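Local coordinates for protein A197 (Sulfolobus turreted icosahedral virus, PDB 2C0N) that probably transfers sugars as a glycosyltransferase with the GT-A fold, encoded by a virus that infects an archaeal host, at residues A[88-101]-A[104-117]. Residues are numbered along the deposited sequence; the frame is centred on the assembly and turned at random.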
ATOM      1  N   TYR A  88       1.547  12.076  18.725  1.00 14.34           N
ATOM      2  CA  TYR A  88       2.969  12.041  18.969  1.00 14.73           C
ATOM      3  C   TYR A  88       3.709  10.999  18.225  1.00 14.77           C
ATOM      4  O   TYR A  88       3.341   9.836  18.252  1.00 15.68           O
ATOM      5  CB  TYR A  88       3.226  11.772  20.452  1.00 14.54           C
ATOM      6  CG  TYR A  88       3.045  12.968  21.338  1.00 14.74           C
ATOM      7  CD1 TYR A  88       4.119  13.848  21.600  1.00 13.94           C
ATOM      8  CD2 TYR A  88       1.840  13.219  21.931  1.00 14.29           C
ATOM      9  CE1 TYR A  88       3.973  14.938  22.404  1.00 15.71           C
ATOM     10  CE2 TYR A  88       1.679  14.306  22.777  1.00 15.70           C
ATOM     11  CZ  TYR A  88       2.743  15.173  23.001  1.00 17.23           C
ATOM     12  OH  TYR A  88       2.602  16.233  23.848  1.00 17.21           O
ATOM     13  N   TYR A  89       4.785  11.431  17.588  1.00 15.38           N
ATOM     14  CA  TYR A  89       5.861  10.569  17.129  1.00 15.64           C
ATOM     15  C   TYR A  89       7.186  11.340  17.263  1.00 16.44           C
ATOM     16  O   TYR A  89       7.208  12.576  17.337  1.00 16.45           O
ATOM     17  CB  TYR A  89       5.601  10.109  15.705  1.00 16.36           C
ATOM     18  CG  TYR A  89       5.464  11.230  14.708  1.00 15.36           C
ATOM     19  CD1 TYR A  89       4.225  11.788  14.434  1.00 17.23           C
ATOM     20  CD2 TYR A  89       6.570  11.708  14.018  1.00 17.34           C
ATOM     21  CE1 TYR A  89       4.095  12.827  13.536  1.00 18.13           C
ATOM     22  CE2 TYR A  89       6.436  12.765  13.093  1.00 15.70           C
ATOM     23  CZ  TYR A  89       5.184  13.293  12.870  1.00 18.52           C
ATOM     24  OH  TYR A  89       5.000  14.320  11.996  1.00 18.01           O
ATOM     25  N   TYR A  90       8.280  10.594  17.362  1.00 17.38           N
ATOM     26  CA  TYR A  90       9.607  11.185  17.465  1.00 17.05           C
ATOM     27  C   TYR A  90      10.119  11.552  16.086  1.00 16.69           C
ATOM     28  O   TYR A  90      10.117  10.728  15.164  1.00 16.16           O
ATOM     29  CB  TYR A  90      10.609  10.238  18.139  1.00 18.20           C
ATOM     30  CG  TYR A  90      11.637  11.032  18.879  1.00 20.12           C
ATOM     31  CD1 TYR A  90      11.348  11.509  20.143  1.00 21.62           C
ATOM     32  CD2 TYR A  90      12.885  11.371  18.301  1.00 24.48           C
ATOM     33  CE1 TYR A  90      12.240  12.296  20.844  1.00 24.38           C
ATOM     34  CE2 TYR A  90      13.809  12.178  19.024  1.00 23.00           C
ATOM     35  CZ  TYR A  90      13.464  12.612  20.301  1.00 23.47           C
ATOM     36  OH  TYR A  90      14.301  13.387  21.086  1.00 25.12           O
ATOM     37  N   LEU A  91      10.610  12.774  15.967  1.00 15.82           N
ATOM     38  CA  LEU A  91      11.071  13.292  14.678  1.00 15.97           C
ATOM     39  C   LEU A  91      12.347  12.608  14.207  1.00 16.08           C
ATOM     40  O   LEU A  91      13.270  12.324  15.001  1.00 15.47           O
ATOM     41  CB  LEU A  91      11.255  14.813  14.760  1.00 15.71           C
ATOM     42  CG  LEU A  91      10.019  15.682  15.090  1.00 16.17           C
ATOM     43  CD1 LEU A  91      10.370  17.128  15.352  1.00 17.89           C
ATOM     44  CD2 LEU A  91       8.989  15.620  13.966  1.00 18.75           C
ATOM     45  N   LYS A  92      12.415  12.381  12.887  1.00 17.03           N
ATOM     46  CA  LYS A  92      13.600  11.809  12.233  1.00 15.54           C
ATOM     47  C   LYS A  92      14.726  12.825  12.111  1.00 15.62           C
ATOM     48  O   LYS A  92      15.857  12.462  11.759  1.00 15.54           O
ATOM     49  CB  LYS A  92      13.258  11.226  10.844  1.00 16.60           C
ATOM     50  CG  LYS A  92      12.721   9.796  10.902  1.00 14.08           C
ATOM     51  CD  LYS A  92      12.555   9.124   9.583  1.00 14.69           C
ATOM     52  CE  LYS A  92      11.502   9.682   8.727  1.00 14.88           C
ATOM     53  NZ  LYS A  92      11.311   8.842   7.520  1.00 13.31           N
ATOM     54  N   THR A  93      14.412  14.096  12.366  1.00 15.01           N
ATOM     55  CA  THR A  93      15.412  15.136  12.564  1.00 15.45           C
ATOM     56  C   THR A  93      16.137  14.998  13.912  1.00 14.00           C
ATOM     57  O   THR A  93      17.121  15.697  14.170  1.00 13.48           O
ATOM     58  CB  THR A  93      14.785  16.535  12.503  1.00 15.81           C
ATOM     59  OG1 THR A  93      13.800  16.684  13.544  1.00 15.33           O
ATOM     60  CG2 THR A  93      14.195  16.795  11.117  1.00 17.10           C
ATOM     61  N   LEU A  94      15.598  14.125  14.763  1.00 14.02           N
ATOM     62  CA  LEU A  94      16.076  13.855  16.109  1.00 13.66           C
ATOM     63  C   LEU A  94      15.966  15.048  17.054  1.00 14.96           C
ATOM     64  O   LEU A  94      16.653  15.094  18.076  1.00 13.96           O
ATOM     65  CB  LEU A  94      17.501  13.324  16.084  1.00 14.39           C
ATOM     66  CG  LEU A  94      17.701  12.173  15.090  1.00 14.29           C
ATOM     67  CD1 LEU A  94      19.139  11.716  15.118  1.00 12.85           C
ATOM     68  CD2 LEU A  94      16.793  11.023  15.401  1.00 16.95           C
ATOM     69  N   ARG A  95      15.101  15.988  16.703  1.00 14.52           N
ATOM     70  CA  ARG A  95      15.036  17.260  17.423  1.00 16.62           C
ATOM     71  C   ARG A  95      14.046  17.192  18.601  1.00 16.73           C
ATOM     72  O   ARG A  95      14.063  18.039  19.496  1.00 17.49           O
ATOM     73  CB  ARG A  95      14.687  18.393  16.451  1.00 17.25           C
ATOM     74  CG  ARG A  95      15.804  18.733  15.462  1.00 19.98           C
ATOM     75  CD  ARG A  95      15.513  19.995  14.667  1.00 24.84           C
ATOM     76  NE  ARG A  95      16.508  20.336  13.618  1.00 27.50           N
ATOM     77  CZ  ARG A  95      16.799  21.588  13.237  1.00 32.67           C
ATOM     78  NH1 ARG A  95      16.217  22.629  13.827  1.00 33.29           N
ATOM     79  NH2 ARG A  95      17.714  21.828  12.287  1.00 34.30           N
ATOM     80  N   GLY A  96      13.213  16.162  18.614  1.00 17.20           N
ATOM     81  CA  GLY A  96      12.225  15.961  19.673  1.00 17.13           C
ATOM     82  C   GLY A  96      10.984  15.312  19.072  1.00 17.39           C
ATOM     83  O   GLY A  96      11.058  14.661  18.014  1.00 17.38           O
ATOM     84  N   TYR A  97       9.861  15.469  19.769  1.00 16.01           N
ATOM     85  CA  TYR A  97       8.559  14.993  19.323  1.00 16.11           C
ATOM     86  C   TYR A  97       7.892  15.936  18.372  1.00 16.18           C
ATOM     87  O   TYR A  97       8.262  17.090  18.272  1.00 16.77           O
ATOM     88  CB  TYR A  97       7.646  14.762  20.502  1.00 16.10           C
ATOM     89  CG  TYR A  97       8.059  13.575  21.312  1.00 15.93           C
ATOM     90  CD1 TYR A  97       8.858  13.722  22.448  1.00 18.50           C
ATOM     91  CD2 TYR A  97       7.648  12.308  20.961  1.00 15.46           C
ATOM     92  CE1 TYR A  97       9.233  12.616  23.208  1.00 17.28           C
ATOM     93  CE2 TYR A  97       8.021  11.199  21.698  1.00 15.71           C
ATOM     94  CZ  TYR A  97       8.816  11.346  22.813  1.00 18.84           C
ATOM     95  OH  TYR A  97       9.174  10.236  23.560  1.00 16.57           O
ATOM     96  N   SER A  98       6.894  15.395  17.681  1.00 15.75           N
ATOM     97  CA  SER A  98       6.152  16.093  16.623  1.00 15.86           C
ATOM     98  C   SER A  98       5.216  17.222  17.043  1.00 16.60           C
ATOM     99  O   SER A  98       4.417  17.649  16.223  1.00 18.00           O
ATOM    100  CB  SER A  98       5.287  15.072  15.920  1.00 15.21           C
ATOM    101  OG  SER A  98       4.473  14.391  16.881  1.00 14.04           O
ATOM    102  N   VAL A  99       5.260  17.684  18.286  1.00 16.54           N
ATOM    103  CA  VAL A  99       4.407  18.782  18.712  1.00 16.44           C
ATOM    104  C   VAL A  99       5.296  19.822  19.336  1.00 16.90           C
ATOM    105  O   VAL A  99       6.358  19.499  19.854  1.00 17.30           O
ATOM    106  CB  VAL A  99       3.313  18.349  19.726  1.00 16.97           C
ATOM    107  CG1 VAL A  99       2.534  17.150  19.209  1.00 15.35           C
ATOM    108  CG2 VAL A  99       3.909  18.038  21.046  1.00 17.88           C
ATOM    109  N   TYR A 100       4.878  21.073  19.271  1.00 16.72           N
ATOM    110  CA  TYR A 100       5.686  22.154  19.861  1.00 17.26           C
ATOM    111  C   TYR A 100       4.889  23.216  20.578  1.00 17.76           C
ATOM    112  O   TYR A 100       3.736  23.492  20.234  1.00 16.97           O
ATOM    113  CB  TYR A 100       6.559  22.804  18.806  1.00 17.53           C
ATOM    114  CG  TYR A 100       5.794  23.483  17.698  1.00 17.51           C
ATOM    115  CD1 TYR A 100       5.339  24.801  17.839  1.00 19.29           C
ATOM    116  CD2 TYR A 100       5.545  22.826  16.492  1.00 19.42           C
ATOM    117  CE1 TYR A 100       4.655  25.423  16.820  1.00 17.08           C
ATOM    118  CE2 TYR A 100       4.858  23.452  15.471  1.00 17.53           C
ATOM    119  CZ  TYR A 100       4.421  24.743  15.638  1.00 18.07           C
ATOM    120  OH  TYR A 100       3.734  25.389  14.617  1.00 18.23           O
ATOM    121  N   ARG A 101       5.519  23.787  21.606  1.00 19.76           N
ATOM    122  CA  ARG A 101       5.083  25.059  22.177  1.00 20.58           C
ATOM    123  C   ARG A 101       6.160  26.070  21.801  1.00 21.82           C
ATOM    124  O   ARG A 101       6.085  26.654  20.725  1.00 22.58           O
ATOM    125  CB  ARG A 101       4.834  24.938  23.671  1.00 20.89           C
ATOM    126  CG  ARG A 101       3.631  24.046  23.950  1.00 20.56           C
ATOM    127  CD  ARG A 101       3.416  23.779  25.405  1.00 20.60           C
ATOM    128  NE  ARG A 101       4.466  22.945  25.953  1.00 22.69           N
ATOM    129  CZ  ARG A 101       4.554  22.563  27.224  1.00 24.41           C
ATOM    130  NH1 ARG A 101       3.638  22.952  28.114  1.00 24.73           N
ATOM    131  NH2 ARG A 101       5.566  21.785  27.603  1.00 22.71           N
ATOM    132  N   TRP A 104      10.174  22.016  19.667  1.00 20.38           N
ATOM    133  CA  TRP A 104       9.741  20.616  19.608  1.00 20.91           C
ATOM    134  C   TRP A 104       9.815  20.084  21.019  1.00 20.39           C
ATOM    135  O   TRP A 104      10.782  20.324  21.721  1.00 20.21           O
ATOM    136  CB  TRP A 104      10.582  19.791  18.636  1.00 20.74           C
ATOM    137  CG  TRP A 104      10.523  20.322  17.272  1.00 21.62           C
ATOM    138  CD1 TRP A 104      11.521  20.985  16.613  1.00 23.12           C
ATOM    139  CD2 TRP A 104       9.381  20.341  16.400  1.00 22.08           C
ATOM    140  NE1 TRP A 104      11.078  21.372  15.370  1.00 25.30           N
ATOM    141  CE2 TRP A 104       9.770  20.993  15.220  1.00 25.50           C
ATOM    142  CE3 TRP A 104       8.078  19.830  16.490  1.00 24.18           C
ATOM    143  CZ2 TRP A 104       8.895  21.169  14.138  1.00 26.42           C
ATOM    144  CZ3 TRP A 104       7.216  19.993  15.429  1.00 21.67           C
ATOM    145  CH2 TRP A 104       7.623  20.662  14.265  1.00 25.51           C
ATOM    146  N   GLU A 105       8.750  19.427  21.460  1.00 20.06           N
ATOM    147  CA  GLU A 105       8.680  18.920  22.826  1.00 19.59           C
ATOM    148  C   GLU A 105       9.672  17.800  23.060  1.00 19.32           C
ATOM    149  O   GLU A 105       9.948  17.001  22.163  1.00 17.94           O
ATOM    150  CB  GLU A 105       7.275  18.443  23.163  1.00 19.73           C
ATOM    151  CG  GLU A 105       6.239  19.565  23.192  1.00 20.66           C
ATOM    152  CD  GLU A 105       6.548  20.628  24.209  1.00 22.20           C
ATOM    153  OE1 GLU A 105       6.992  20.247  25.310  1.00 22.67           O
ATOM    154  OE2 GLU A 105       6.341  21.840  23.917  1.00 24.10           O
ATOM    155  N   LYS A 106      10.229  17.771  24.266  1.00 19.46           N
ATOM    156  CA  LYS A 106      11.186  16.729  24.638  1.00 20.79           C
ATOM    157  C   LYS A 106      10.485  15.505  25.250  1.00 21.05           C
ATOM    158  O   LYS A 106      11.009  14.395  25.210  1.00 21.36           O
ATOM    159  CB  LYS A 106      12.237  17.308  25.585  1.00 21.75           C
ATOM    160  CG  LYS A 106      13.094  18.384  24.932  1.00 23.32           C
ATOM    161  CD  LYS A 106      14.069  17.799  23.877  1.00 26.46           C
ATOM    162  CE  LYS A 106      15.393  18.626  23.846  1.00 28.98           C
ATOM    163  NZ  LYS A 106      16.517  18.000  23.013  1.00 31.54           N
ATOM    164  N   GLU A 107       9.286  15.709  25.781  1.00 20.68           N
ATOM    165  CA  GLU A 107       8.538  14.648  26.441  1.00 21.15           C
ATOM    166  C   GLU A 107       7.046  14.698  26.032  1.00 20.31           C
ATOM    167  O   GLU A 107       6.528  15.755  25.632  1.00 19.85           O
ATOM    168  CB  GLU A 107       8.676  14.772  27.972  1.00 22.37           C
ATOM    169  CG  GLU A 107      10.128  14.649  28.529  1.00 25.68           C
ATOM    170  CD  GLU A 107      10.786  13.271  28.219  1.00 31.13           C
ATOM    171  OE1 GLU A 107      10.040  12.313  27.886  1.00 33.81           O
ATOM    172  OE2 GLU A 107      12.047  13.136  28.317  1.00 34.44           O
ATOM    173  N   ILE A 108       6.376  13.555  26.150  1.00 18.88           N
ATOM    174  CA  ILE A 108       4.960  13.406  25.811  1.00 18.90           C
ATOM    175  C   ILE A 108       4.084  13.911  26.943  1.00 19.77           C
ATOM    176  O   ILE A 108       4.313  13.576  28.084  1.00 19.63           O
ATOM    177  CB  ILE A 108       4.614  11.920  25.520  1.00 19.20           C
ATOM    178  CG1 ILE A 108       5.406  11.434  24.309  1.00 16.87           C
ATOM    179  CG2 ILE A 108       3.134  11.766  25.223  1.00 18.32           C
ATOM    180  CD1 ILE A 108       5.365   9.921  24.079  1.00 18.93           C
ATOM    181  N   PHE A 109       3.097  14.733  26.620  1.00 20.44           N
ATOM    182  CA  PHE A 109       2.106  15.163  27.615  1.00 21.09           C
ATOM    183  C   PHE A 109       0.768  15.505  26.955  1.00 20.53           C
ATOM    184  O   PHE A 109       0.719  15.845  25.725  1.00 20.86           O
ATOM    185  CB  PHE A 109       2.625  16.377  28.398  1.00 21.67           C
ATOM    186  CG  PHE A 109       2.804  17.585  27.544  1.00 22.71           C
ATOM    187  CD1 PHE A 109       1.741  18.433  27.296  1.00 23.84           C
ATOM    188  CD2 PHE A 109       4.013  17.850  26.958  1.00 25.05           C
ATOM    189  CE1 PHE A 109       1.892  19.541  26.496  1.00 24.38           C
ATOM    190  CE2 PHE A 109       4.169  18.954  26.138  1.00 26.15           C
ATOM    191  CZ  PHE A 109       3.108  19.796  25.911  1.00 25.09           C
ATOM    192  N   ASP A 110      -0.302  15.403  27.763  1.00 19.24           N
ATOM    193  CA  ASP A 110      -1.615  15.881  27.365  1.00 18.74           C
ATOM    194  C   ASP A 110      -1.704  17.332  27.700  1.00 17.52           C
ATOM    195  O   ASP A 110      -1.578  17.699  28.857  1.00 14.86           O
ATOM    196  CB  ASP A 110      -2.750  15.212  28.132  1.00 19.39           C
ATOM    197  CG  ASP A 110      -3.009  13.822  27.679  1.00 22.14           C
ATOM    198  OD1 ASP A 110      -3.422  13.637  26.518  1.00 18.21           O
ATOM    199  OD2 ASP A 110      -2.803  12.896  28.510  1.00 28.37           O
ATOM    200  N   GLY A 111      -1.959  18.164  26.700  1.00 16.78           N
ATOM    201  CA  GLY A 111      -2.070  19.577  26.946  1.00 17.37           C
ATOM    202  C   GLY A 111      -2.229  20.374  25.675  1.00 17.04           C
ATOM    203  O   GLY A 111      -2.064  19.860  24.583  1.00 16.99           O
ATOM    204  N   GLU A 112      -2.604  21.634  25.846  1.00 17.23           N
ATOM    205  CA  GLU A 112      -2.656  22.588  24.752  1.00 17.52           C
ATOM    206  C   GLU A 112      -1.239  22.860  24.230  1.00 17.77           C
ATOM    207  O   GLU A 112      -0.288  22.986  25.008  1.00 18.13           O
ATOM    208  CB  GLU A 112      -3.336  23.902  25.203  1.00 18.83           C
ATOM    209  CG  GLU A 112      -3.908  24.685  23.998  1.00 20.59           C
ATOM    210  CD  GLU A 112      -4.462  26.020  24.335  1.00 25.30           C
ATOM    211  OE1 GLU A 112      -4.931  26.206  25.500  1.00 21.00           O
ATOM    212  OE2 GLU A 112      -4.417  26.886  23.418  1.00 27.84           O
ATOM    213  N   VAL A 113      -1.100  22.952  22.911  1.00 16.24           N
ATOM    214  CA  VAL A 113       0.196  23.247  22.278  1.00 17.40           C
ATOM    215  C   VAL A 113       0.013  24.324  21.199  1.00 17.68           C
ATOM    216  O   VAL A 113      -1.113  24.682  20.892  1.00 18.35           O
ATOM    217  CB  VAL A 113       0.844  21.971  21.657  1.00 17.16           C
ATOM    218  CG1 VAL A 113       1.189  20.936  22.734  1.00 19.14           C
ATOM    219  CG2 VAL A 113      -0.051  21.336  20.598  1.00 18.28           C
ATOM    220  N   ASN A 114       1.106  24.817  20.620  1.00 18.32           N
ATOM    221  CA  ASN A 114       1.027  25.807  19.516  1.00 19.14           C
ATOM    222  C   ASN A 114       0.858  25.159  18.137  1.00 18.93           C
ATOM    223  O   ASN A 114       0.187  25.698  17.248  1.00 20.04           O
ATOM    224  CB  ASN A 114       2.254  26.745  19.540  1.00 19.25           C
ATOM    225  CG  ASN A 114       2.208  27.745  20.676  1.00 21.08           C
ATOM    226  OD1 ASN A 114       1.241  28.501  20.820  1.00 24.02           O
ATOM    227  ND2 ASN A 114       3.272  27.783  21.473  1.00 21.37           N
ATOM    228  N   GLY A 115       1.450  23.991  17.938  1.00 18.03           N
ATOM    229  CA  GLY A 115       1.253  23.274  16.696  1.00 18.09           C
ATOM    230  C   GLY A 115       1.988  21.947  16.675  1.00 17.92           C
ATOM    231  O   GLY A 115       2.476  21.484  17.703  1.00 16.93           O
ATOM    232  N   CYS A 116       2.073  21.371  15.485  1.00 18.51           N
ATOM    233  CA  CYS A 116       2.766  20.114  15.250  1.00 19.78           C
ATOM    234  C   CYS A 116       3.210  20.056  13.781  1.00 19.31           C
ATOM    235  O   CYS A 116       3.036  21.037  13.064  1.00 19.45           O
ATOM    236  CB  CYS A 116       1.856  18.951  15.626  1.00 20.53           C
ATOM    237  SG  CYS A 116       0.344  18.854  14.736  1.00 25.44           S
ATOM    238  N   GLY A 117       3.807  18.950  13.331  1.00 18.85           N
ATOM    239  CA  GLY A 117       4.346  18.854  11.950  1.00 19.93           C
ATOM    240  C   GLY A 117       3.410  18.429  10.808  1.00 19.31           C
ATOM    241  O   GLY A 117       3.859  18.240   9.647  1.00 20.74           O
TER
HETATM  242  O   HOH W   1      16.120  15.848  20.687  1.00 36.01           O
HETATM  243  O   HOH W   2       0.424  23.047  27.429  1.00 45.94           O
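Tyr100 pairs with Gly115 in a short two-stranded antiparallel sheet, strands 99-100 and 115-116, beside the main sheet of this GT-A fold. Tyr100 N donates to Gly115 O (2.9 Å), while Tyr100 O accepts from both Asn114 N and Gly115 N, making a classic beta bulge. On the other edge of residues 97-100, Glu105 N binds Val99 O and Glu105 O receives Tyr97 N, so this run of chain is held from two sides. The Tyr100 ring lies with one face over Gly115, a CH-pi contact with Gly115 CA standing 3.9 Å from the centroid of the Tyr100 ring, and turns its edge to the face of the Trp104 six-membered ring in a T-shaped pair (planes at 84°). Tyr100 also reaches helix 150-158. Leu91 CD1 lies over the other face of Trp104, 3.5 Å from Trp104 CD2. Bent at chi2 (-60°), Glu105 brings its carboxylate back to Arg101, whose NE meets Glu105 OE2 at 3.0 Å and NH2 meets OE1 at 3.1 Å, both from above the carboxylate plane. The CZ corner of Phe109 lies on one face of the guanidinium, 3.4 Å from Arg101 CZ, with the planes 41° apart. Tyr88 OH lies over the Phe109 ring and donates to Phe109 O (2.7 Å) on a lone pair; Ile108 wedges CG2 over Tyr88 and CG1 over Tyr97. Two bonds to the carboxylate, with the Phe109 corner against one face, restrict the guanidinium's rotation and probably favour an ionised Glu105.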